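Local coordinates for protein putative adenosine kinase (Schistosoma mansoni, PDB 3VAS) that phosphorylates adenosine to AMP, a purine-salvage step, as a kinase of the ribokinase (pfkB) family, at residues A[231-244]-A[270-284]. Numbering follows the deposited sequence.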
ATOM      1  N   ILE A 231      -3.158   9.251 -10.697  1.00 19.94           N
ATOM      2  CA  ILE A 231      -2.199   8.834 -11.712  1.00 22.38           C
ATOM      3  C   ILE A 231      -1.594  10.051 -12.415  1.00 28.39           C
ATOM      4  O   ILE A 231      -0.395  10.072 -12.712  1.00 29.39           O
ATOM      5  CB  ILE A 231      -2.833   7.863 -12.736  1.00 18.34           C
ATOM      6  CG1 ILE A 231      -3.173   6.530 -12.060  1.00 17.34           C
ATOM      7  CG2 ILE A 231      -1.899   7.621 -13.906  1.00 19.28           C
ATOM      8  CD1 ILE A 231      -3.845   5.529 -12.976  1.00 17.42           C
ATOM      9  N   SER A 232      -2.406  11.086 -12.630  1.00 25.98           N
ATOM     10  CA  SER A 232      -1.937  12.264 -13.365  1.00 25.46           C
ATOM     11  C   SER A 232      -0.891  13.094 -12.600  1.00 23.74           C
ATOM     12  O   SER A 232      -0.277  13.995 -13.171  1.00 23.88           O
ATOM     13  CB  SER A 232      -3.110  13.134 -13.862  1.00 25.07           C
ATOM     14  OG  SER A 232      -3.690  13.912 -12.824  1.00 25.72           O
ATOM     15  N   TYR A 233      -0.680  12.778 -11.322  1.00 22.39           N
ATOM     16  CA  TYR A 233       0.387  13.409 -10.541  1.00 23.46           C
ATOM     17  C   TYR A 233       1.473  12.402 -10.155  1.00 26.72           C
ATOM     18  O   TYR A 233       2.469  12.762  -9.523  1.00 30.08           O
ATOM     19  CB  TYR A 233      -0.167  14.055  -9.263  1.00 23.61           C
ATOM     20  CG  TYR A 233      -1.162  15.175  -9.494  1.00 25.15           C
ATOM     21  CD1 TYR A 233      -2.521  14.910  -9.608  1.00 23.54           C
ATOM     22  CD2 TYR A 233      -0.741  16.495  -9.588  1.00 26.55           C
ATOM     23  CE1 TYR A 233      -3.435  15.927  -9.815  1.00 26.53           C
ATOM     24  CE2 TYR A 233      -1.647  17.521  -9.795  1.00 29.64           C
ATOM     25  CZ  TYR A 233      -2.995  17.231  -9.909  1.00 30.09           C
ATOM     26  OH  TYR A 233      -3.906  18.242 -10.118  1.00 31.94           O
ATOM     27  N   SER A 234       1.277  11.140 -10.527  1.00 24.42           N
ATOM     28  CA  SER A 234       2.173  10.075 -10.090  1.00 22.41           C
ATOM     29  C   SER A 234       3.324   9.856 -11.061  1.00 25.04           C
ATOM     30  O   SER A 234       3.113   9.759 -12.268  1.00 25.22           O
ATOM     31  CB  SER A 234       1.401   8.770  -9.909  1.00 22.53           C
ATOM     32  OG  SER A 234       0.358   8.925  -8.966  1.00 23.18           O
ATOM     33  N   ASN A 235       4.538   9.781 -10.529  1.00 23.37           N
ATOM     34  CA  ASN A 235       5.704   9.453 -11.339  1.00 25.33           C
ATOM     35  C   ASN A 235       5.874   7.948 -11.471  1.00 24.96           C
ATOM     36  O   ASN A 235       6.430   7.460 -12.455  1.00 23.68           O
ATOM     37  CB  ASN A 235       6.962  10.068 -10.735  1.00 26.19           C
ATOM     38  CG  ASN A 235       6.810  11.545 -10.473  1.00 28.01           C
ATOM     39  OD1 ASN A 235       6.384  11.955  -9.389  1.00 24.02           O
ATOM     40  ND2 ASN A 235       7.145  12.358 -11.468  1.00 28.56           N
ATOM     41  N   ILE A 236       5.396   7.217 -10.467  1.00 19.89           N
ATOM     42  CA  ILE A 236       5.466   5.758 -10.466  1.00 20.80           C
ATOM     43  C   ILE A 236       4.134   5.172  -9.998  1.00 21.03           C
ATOM     44  O   ILE A 236       3.584   5.605  -8.983  1.00 18.57           O
ATOM     45  CB  ILE A 236       6.593   5.240  -9.540  1.00 20.64           C
ATOM     46  CG1 ILE A 236       7.939   5.868  -9.917  1.00 22.33           C
ATOM     47  CG2 ILE A 236       6.687   3.718  -9.593  1.00 19.66           C
ATOM     48  CD1 ILE A 236       9.101   5.367  -9.078  1.00 24.25           C
ATOM     49  N   VAL A 237       3.616   4.198 -10.743  1.00 17.50           N
ATOM     50  CA  VAL A 237       2.366   3.538 -10.376  1.00 16.64           C
ATOM     51  C   VAL A 237       2.571   2.036 -10.225  1.00 20.05           C
ATOM     52  O   VAL A 237       3.097   1.381 -11.128  1.00 22.42           O
ATOM     53  CB  VAL A 237       1.250   3.793 -11.419  1.00 20.69           C
ATOM     54  CG1 VAL A 237      -0.037   3.086 -11.013  1.00 16.07           C
ATOM     55  CG2 VAL A 237       1.005   5.285 -11.597  1.00 21.08           C
ATOM     56  N   PHE A 238       2.165   1.504  -9.075  1.00 17.41           N
ATOM     57  CA  PHE A 238       2.232   0.076  -8.803  1.00 16.59           C
ATOM     58  C   PHE A 238       0.838  -0.530  -8.902  1.00 22.54           C
ATOM     59  O   PHE A 238      -0.150   0.096  -8.509  1.00 25.76           O
ATOM     60  CB  PHE A 238       2.757  -0.183  -7.385  1.00 15.77           C
ATOM     61  CG  PHE A 238       4.179   0.251  -7.158  1.00 17.50           C
ATOM     62  CD1 PHE A 238       5.227  -0.633  -7.361  1.00 18.16           C
ATOM     63  CD2 PHE A 238       4.467   1.531  -6.710  1.00 17.36           C
ATOM     64  CE1 PHE A 238       6.534  -0.248  -7.136  1.00 20.43           C
ATOM     65  CE2 PHE A 238       5.782   1.928  -6.478  1.00 17.40           C
ATOM     66  CZ  PHE A 238       6.815   1.036  -6.692  1.00 20.09           C
ATOM     67  N   GLY A 239       0.762  -1.760  -9.396  1.00 21.49           N
ATOM     68  CA  GLY A 239      -0.500  -2.474  -9.449  1.00 19.19           C
ATOM     69  C   GLY A 239      -0.267  -3.965  -9.503  1.00 20.00           C
ATOM     70  O   GLY A 239       0.860  -4.411  -9.716  1.00 23.45           O
ATOM     71  N   ASN A 240      -1.320  -4.744  -9.294  1.00 21.46           N
ATOM     72  CA  ASN A 240      -1.251  -6.181  -9.553  1.00 22.17           C
ATOM     73  C   ASN A 240      -2.209  -6.575 -10.679  1.00 21.60           C
ATOM     74  O   ASN A 240      -2.909  -5.723 -11.222  1.00 24.73           O
ATOM     75  CB  ASN A 240      -1.477  -7.012  -8.278  1.00 23.07           C
ATOM     76  CG  ASN A 240      -2.886  -6.871  -7.710  1.00 25.77           C
ATOM     77  OD1 ASN A 240      -3.827  -6.506  -8.412  1.00 25.06           O
ATOM     78  ND2 ASN A 240      -3.034  -7.171  -6.424  1.00 28.11           N
ATOM     79  N   GLU A 241      -2.247  -7.859 -11.016  1.00 21.40           N
ATOM     80  CA  GLU A 241      -3.041  -8.328 -12.150  1.00 24.90           C
ATOM     81  C   GLU A 241      -4.548  -8.047 -12.021  1.00 25.50           C
ATOM     82  O   GLU A 241      -5.170  -7.568 -12.967  1.00 24.24           O
ATOM     83  CB  GLU A 241      -2.784  -9.817 -12.412  1.00 27.74           C
ATOM     84  CG  GLU A 241      -3.373 -10.319 -13.725  1.00 32.08           C
ATOM     85  CD  GLU A 241      -2.593 -11.480 -14.304  1.00 41.67           C
ATOM     86  OE1 GLU A 241      -2.388 -11.503 -15.536  1.00 47.08           O
ATOM     87  OE2 GLU A 241      -2.179 -12.369 -13.527  1.00 44.24           O
ATOM     88  N   SER A 242      -5.129  -8.327 -10.859  1.00 25.06           N
ATOM     89  CA  SER A 242      -6.562  -8.104 -10.668  1.00 27.89           C
ATOM     90  C   SER A 242      -6.935  -6.618 -10.713  1.00 29.32           C
ATOM     91  O   SER A 242      -8.014  -6.258 -11.181  1.00 29.25           O
ATOM     92  CB  SER A 242      -7.043  -8.735  -9.362  1.00 31.91           C
ATOM     93  OG  SER A 242      -6.366  -8.180  -8.250  1.00 36.98           O
ATOM     94  N   GLU A 243      -6.041  -5.758 -10.232  1.00 27.17           N
ATOM     95  CA  GLU A 243      -6.280  -4.315 -10.278  1.00 24.58           C
ATOM     96  C   GLU A 243      -6.189  -3.784 -11.707  1.00 21.94           C
ATOM     97  O   GLU A 243      -6.966  -2.921 -12.113  1.00 25.27           O
ATOM     98  CB  GLU A 243      -5.289  -3.570  -9.374  1.00 24.25           C
ATOM     99  CG  GLU A 243      -5.471  -3.863  -7.892  1.00 28.71           C
ATOM    100  CD  GLU A 243      -4.177  -3.759  -7.105  1.00 32.34           C
ATOM    101  OE1 GLU A 243      -3.189  -3.224  -7.649  1.00 31.89           O
ATOM    102  OE2 GLU A 243      -4.146  -4.225  -5.943  1.00 33.67           O
ATOM    103  N   ALA A 244      -5.226  -4.299 -12.460  1.00 19.74           N
ATOM    104  CA  ALA A 244      -5.063  -3.916 -13.852  1.00 23.79           C
ATOM    105  C   ALA A 244      -6.287  -4.360 -14.651  1.00 25.17           C
ATOM    106  O   ALA A 244      -6.786  -3.623 -15.502  1.00 25.26           O
ATOM    107  CB  ALA A 244      -3.790  -4.534 -14.426  1.00 18.20           C
ATOM    108  N   PHE A 270       0.151  14.085 -17.609  1.00 29.87           N
ATOM    109  CA  PHE A 270       0.300  14.637 -16.271  1.00 31.25           C
ATOM    110  C   PHE A 270      -0.605  15.859 -16.147  1.00 35.22           C
ATOM    111  O   PHE A 270      -0.970  16.472 -17.151  1.00 34.38           O
ATOM    112  CB  PHE A 270       1.756  14.999 -15.983  1.00 30.84           C
ATOM    113  CG  PHE A 270       2.622  13.812 -15.680  1.00 33.08           C
ATOM    114  CD1 PHE A 270       2.822  13.402 -14.374  1.00 31.69           C
ATOM    115  CD2 PHE A 270       3.221  13.093 -16.703  1.00 35.24           C
ATOM    116  CE1 PHE A 270       3.611  12.307 -14.091  1.00 31.73           C
ATOM    117  CE2 PHE A 270       4.013  11.994 -16.424  1.00 32.87           C
ATOM    118  CZ  PHE A 270       4.207  11.602 -15.117  1.00 29.99           C
ATOM    119  N   ALA A 271      -0.965  16.203 -14.915  1.00 36.99           N
ATOM    120  CA  ALA A 271      -1.947  17.256 -14.658  1.00 37.15           C
ATOM    121  C   ALA A 271      -1.579  18.625 -15.233  1.00 38.54           C
ATOM    122  O   ALA A 271      -2.459  19.381 -15.635  1.00 41.70           O
ATOM    123  CB  ALA A 271      -2.220  17.366 -13.175  1.00 38.02           C
ATOM    124  N   ASP A 272      -0.289  18.948 -15.269  1.00 38.40           N
ATOM    125  CA  ASP A 272       0.142  20.224 -15.836  1.00 41.10           C
ATOM    126  C   ASP A 272       0.377  20.133 -17.346  1.00 43.59           C
ATOM    127  O   ASP A 272       0.725  21.120 -17.992  1.00 45.18           O
ATOM    128  CB  ASP A 272       1.383  20.769 -15.118  1.00 43.74           C
ATOM    129  CG  ASP A 272       2.552  19.798 -15.128  1.00 45.13           C
ATOM    130  OD1 ASP A 272       3.581  20.116 -14.496  1.00 45.40           O
ATOM    131  OD2 ASP A 272       2.447  18.724 -15.757  1.00 46.24           O
ATOM    132  N   GLY A 273       0.184  18.942 -17.902  1.00 43.31           N
ATOM    133  CA  GLY A 273       0.344  18.733 -19.329  1.00 44.96           C
ATOM    134  C   GLY A 273       1.797  18.718 -19.763  1.00 48.05           C
ATOM    135  O   GLY A 273       2.095  18.643 -20.954  1.00 49.48           O
ATOM    136  N   LYS A 274       2.703  18.784 -18.793  1.00 49.23           N
ATOM    137  CA  LYS A 274       4.133  18.774 -19.072  1.00 50.50           C
ATOM    138  C   LYS A 274       4.577  17.381 -19.504  1.00 49.17           C
ATOM    139  O   LYS A 274       4.138  16.377 -18.935  1.00 45.92           O
ATOM    140  CB  LYS A 274       4.913  19.198 -17.828  1.00 53.80           C
ATOM    141  CG  LYS A 274       6.231  19.885 -18.122  1.00 60.34           C
ATOM    142  CD  LYS A 274       6.015  21.348 -18.476  1.00 65.24           C
ATOM    143  CE  LYS A 274       5.625  22.160 -17.251  1.00 66.10           C
ATOM    144  NZ  LYS A 274       6.745  22.239 -16.270  1.00 66.62           N
ATOM    145  N   LYS A 275       5.438  17.323 -20.515  1.00 50.75           N
ATOM    146  CA  LYS A 275       6.009  16.058 -20.963  1.00 50.31           C
ATOM    147  C   LYS A 275       6.945  15.523 -19.887  1.00 49.71           C
ATOM    148  O   LYS A 275       7.905  16.186 -19.495  1.00 51.12           O
ATOM    149  CB  LYS A 275       6.753  16.232 -22.288  1.00 52.15           C
ATOM    150  N   ARG A 276       6.659  14.316 -19.415  1.00 47.85           N
ATOM    151  CA  ARG A 276       7.342  13.762 -18.259  1.00 46.78           C
ATOM    152  C   ARG A 276       7.240  12.242 -18.297  1.00 43.66           C
ATOM    153  O   ARG A 276       6.291  11.688 -18.849  1.00 42.31           O
ATOM    154  CB  ARG A 276       6.701  14.311 -16.980  1.00 48.58           C
ATOM    155  CG  ARG A 276       7.514  14.133 -15.714  1.00 48.74           C
ATOM    156  CD  ARG A 276       6.768  14.673 -14.491  1.00 48.52           C
ATOM    157  NE  ARG A 276       6.770  16.136 -14.399  1.00 47.70           N
ATOM    158  CZ  ARG A 276       5.754  16.919 -14.755  1.00 45.22           C
ATOM    159  NH1 ARG A 276       4.643  16.389 -15.244  1.00 43.88           N
ATOM    160  NH2 ARG A 276       5.845  18.235 -14.624  1.00 44.97           N
ATOM    161  N   LYS A 277       8.224  11.569 -17.713  1.00 43.55           N
ATOM    162  CA  LYS A 277       8.246  10.112 -17.678  1.00 43.17           C
ATOM    163  C   LYS A 277       7.487   9.541 -16.476  1.00 40.55           C
ATOM    164  O   LYS A 277       7.754   9.909 -15.329  1.00 43.14           O
ATOM    165  CB  LYS A 277       9.697   9.621 -17.667  1.00 46.54           C
ATOM    166  CG  LYS A 277       9.880   8.179 -17.239  1.00 50.31           C
ATOM    167  CD  LYS A 277      11.344   7.760 -17.365  1.00 57.95           C
ATOM    168  CE  LYS A 277      11.574   6.368 -16.802  1.00 60.90           C
ATOM    169  NZ  LYS A 277      12.938   5.856 -17.114  1.00 64.60           N
ATOM    170  N   ARG A 278       6.534   8.651 -16.739  1.00 31.70           N
ATOM    171  CA  ARG A 278       5.886   7.906 -15.664  1.00 28.69           C
ATOM    172  C   ARG A 278       6.176   6.421 -15.794  1.00 27.54           C
ATOM    173  O   ARG A 278       6.050   5.855 -16.874  1.00 27.88           O
ATOM    174  CB  ARG A 278       4.371   8.126 -15.635  1.00 26.92           C
ATOM    175  CG  ARG A 278       3.679   7.251 -14.584  1.00 25.96           C
ATOM    176  CD  ARG A 278       2.267   7.718 -14.268  1.00 28.95           C
ATOM    177  NE  ARG A 278       1.484   7.878 -15.475  1.00 36.07           N
ATOM    178  CZ  ARG A 278       1.049   9.040 -15.941  1.00 34.70           C
ATOM    179  NH1 ARG A 278       1.299  10.167 -15.291  1.00 33.06           N
ATOM    180  NH2 ARG A 278       0.355   9.062 -17.063  1.00 34.23           N
ATOM    181  N   LEU A 279       6.554   5.799 -14.683  1.00 21.89           N
ATOM    182  CA  LEU A 279       6.875   4.379 -14.656  1.00 22.13           C
ATOM    183  C   LEU A 279       5.700   3.570 -14.112  1.00 19.92           C
ATOM    184  O   LEU A 279       5.117   3.923 -13.088  1.00 19.17           O
ATOM    185  CB  LEU A 279       8.124   4.148 -13.799  1.00 24.30           C
ATOM    186  CG  LEU A 279       8.610   2.706 -13.669  1.00 26.90           C
ATOM    187  CD1 LEU A 279       9.020   2.170 -15.030  1.00 27.70           C
ATOM    188  CD2 LEU A 279       9.759   2.607 -12.671  1.00 26.92           C
ATOM    189  N   VAL A 280       5.347   2.489 -14.800  1.00 19.75           N
ATOM    190  CA  VAL A 280       4.251   1.631 -14.360  1.00 18.70           C
ATOM    191  C   VAL A 280       4.749   0.201 -14.161  1.00 23.30           C
ATOM    192  O   VAL A 280       5.431  -0.354 -15.022  1.00 19.32           O
ATOM    193  CB  VAL A 280       3.077   1.656 -15.366  1.00 27.15           C
ATOM    194  CG1 VAL A 280       1.917   0.809 -14.866  1.00 18.02           C
ATOM    195  CG2 VAL A 280       2.624   3.094 -15.612  1.00 19.24           C
ATOM    196  N   ILE A 281       4.421  -0.384 -13.014  1.00 20.72           N
ATOM    197  CA  ILE A 281       4.865  -1.735 -12.685  1.00 20.33           C
ATOM    198  C   ILE A 281       3.669  -2.565 -12.247  1.00 23.75           C
ATOM    199  O   ILE A 281       3.011  -2.245 -11.260  1.00 26.87           O
ATOM    200  CB  ILE A 281       5.911  -1.727 -11.548  1.00 18.40           C
ATOM    201  CG1 ILE A 281       7.102  -0.842 -11.921  1.00 18.65           C
ATOM    202  CG2 ILE A 281       6.351  -3.150 -11.199  1.00 17.98           C
ATOM    203  CD1 ILE A 281       8.141  -0.691 -10.819  1.00 18.97           C
ATOM    204  N   ILE A 282       3.388  -3.629 -12.985  1.00 21.90           N
ATOM    205  CA  ILE A 282       2.257  -4.489 -12.674  1.00 21.03           C
ATOM    206  C   ILE A 282       2.745  -5.877 -12.290  1.00 21.41           C
ATOM    207  O   ILE A 282       3.278  -6.606 -13.127  1.00 23.47           O
ATOM    208  CB  ILE A 282       1.295  -4.610 -13.880  1.00 23.30           C
ATOM    209  CG1 ILE A 282       0.830  -3.225 -14.337  1.00 25.11           C
ATOM    210  CG2 ILE A 282       0.104  -5.506 -13.541  1.00 20.39           C
ATOM    211  CD1 ILE A 282       0.133  -2.428 -13.254  1.00 24.97           C
ATOM    212  N   THR A 283       2.568  -6.244 -11.026  1.00 19.27           N
ATOM    213  CA  THR A 283       2.976  -7.571 -10.578  1.00 21.34           C
ATOM    214  C   THR A 283       1.915  -8.613 -10.948  1.00 21.64           C
ATOM    215  O   THR A 283       0.742  -8.280 -11.114  1.00 20.77           O
ATOM    216  CB  THR A 283       3.277  -7.600  -9.064  1.00 21.02           C
ATOM    217  OG1 THR A 283       2.127  -7.158  -8.330  1.00 18.97           O
ATOM    218  CG2 THR A 283       4.461  -6.692  -8.740  1.00 18.43           C
ATOM    219  N   ARG A 284       2.335  -9.868 -11.093  1.00 23.04           N
ATOM    220  CA  ARG A 284       1.444 -10.928 -11.571  1.00 23.23           C
ATOM    221  C   ARG A 284       1.655 -12.247 -10.817  1.00 25.59           C
ATOM    222  O   ARG A 284       1.666 -13.327 -11.417  1.00 24.79           O
ATOM    223  CB  ARG A 284       1.644 -11.149 -13.080  1.00 23.97           C
ATOM    224  CG  ARG A 284       1.231  -9.967 -13.953  1.00 22.76           C
ATOM    225  CD  ARG A 284       1.451 -10.230 -15.442  1.00 25.71           C
ATOM    226  NE  ARG A 284       0.793 -11.448 -15.906  1.00 25.60           N
ATOM    227  CZ  ARG A 284       1.426 -12.503 -16.417  1.00 29.64           C
ATOM    228  NH1 ARG A 284       2.751 -12.501 -16.538  1.00 23.54           N
ATOM    229  NH2 ARG A 284       0.732 -13.564 -16.815  1.00 28.06           N
TER
HETATM  230  O   HOH W   1      -0.581 -14.450 -12.915  1.00 27.52           O
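The Arg278 guanidinium meets two apolar groups: Ile231 CG2 lies over one of its faces, 3.7 Å from NE, and Arg278 NH1 stands 3.2 Å above the Phe270 ring plane, over the centre. The near-extended start of the arginine (chi1 175°) lays CD 3.0 Å from Ser234 O, and the bend at chi3 (52°) turns the guanidinium to put this oxygen at its edge. NE donates to Ile265 O, which probably limits rotation of the buried guanidinium. Arg276 CD covers the opposite face of Phe270, while Arg276 NH1 and NH2 grip Asp272 in an end-on salt bridge. Nearby, Ala271 CB packs over a face of the Tyr233 ring, a CH-pi contact 3.7 Å from the centroid, and Ala271 N donates to Ser232 O. Strands 236-240 and 279-284 then run parallel, as neighbours in the central sheet of the ribokinase-like fold, joined by five backbone hydrogen bonds from Leu279 N to Asn235 O (2.8 Å) through to Thr283 N to Gly239 O. Phe238 CE1 meets Ile281 CD1 at 4.0 Å on the face covered by helix 318-330. Asn240 and Glu243 form a capping box that starts helix 241-250. Glu241 OE1 takes a nearly straight bond from Arg284 NE (3.2 Å, 176°), a salt bridge with near-perpendicular planes; a water links Glu241 OE2 to Arg284 O, and Arg284 NH1 turns to Pro288 O.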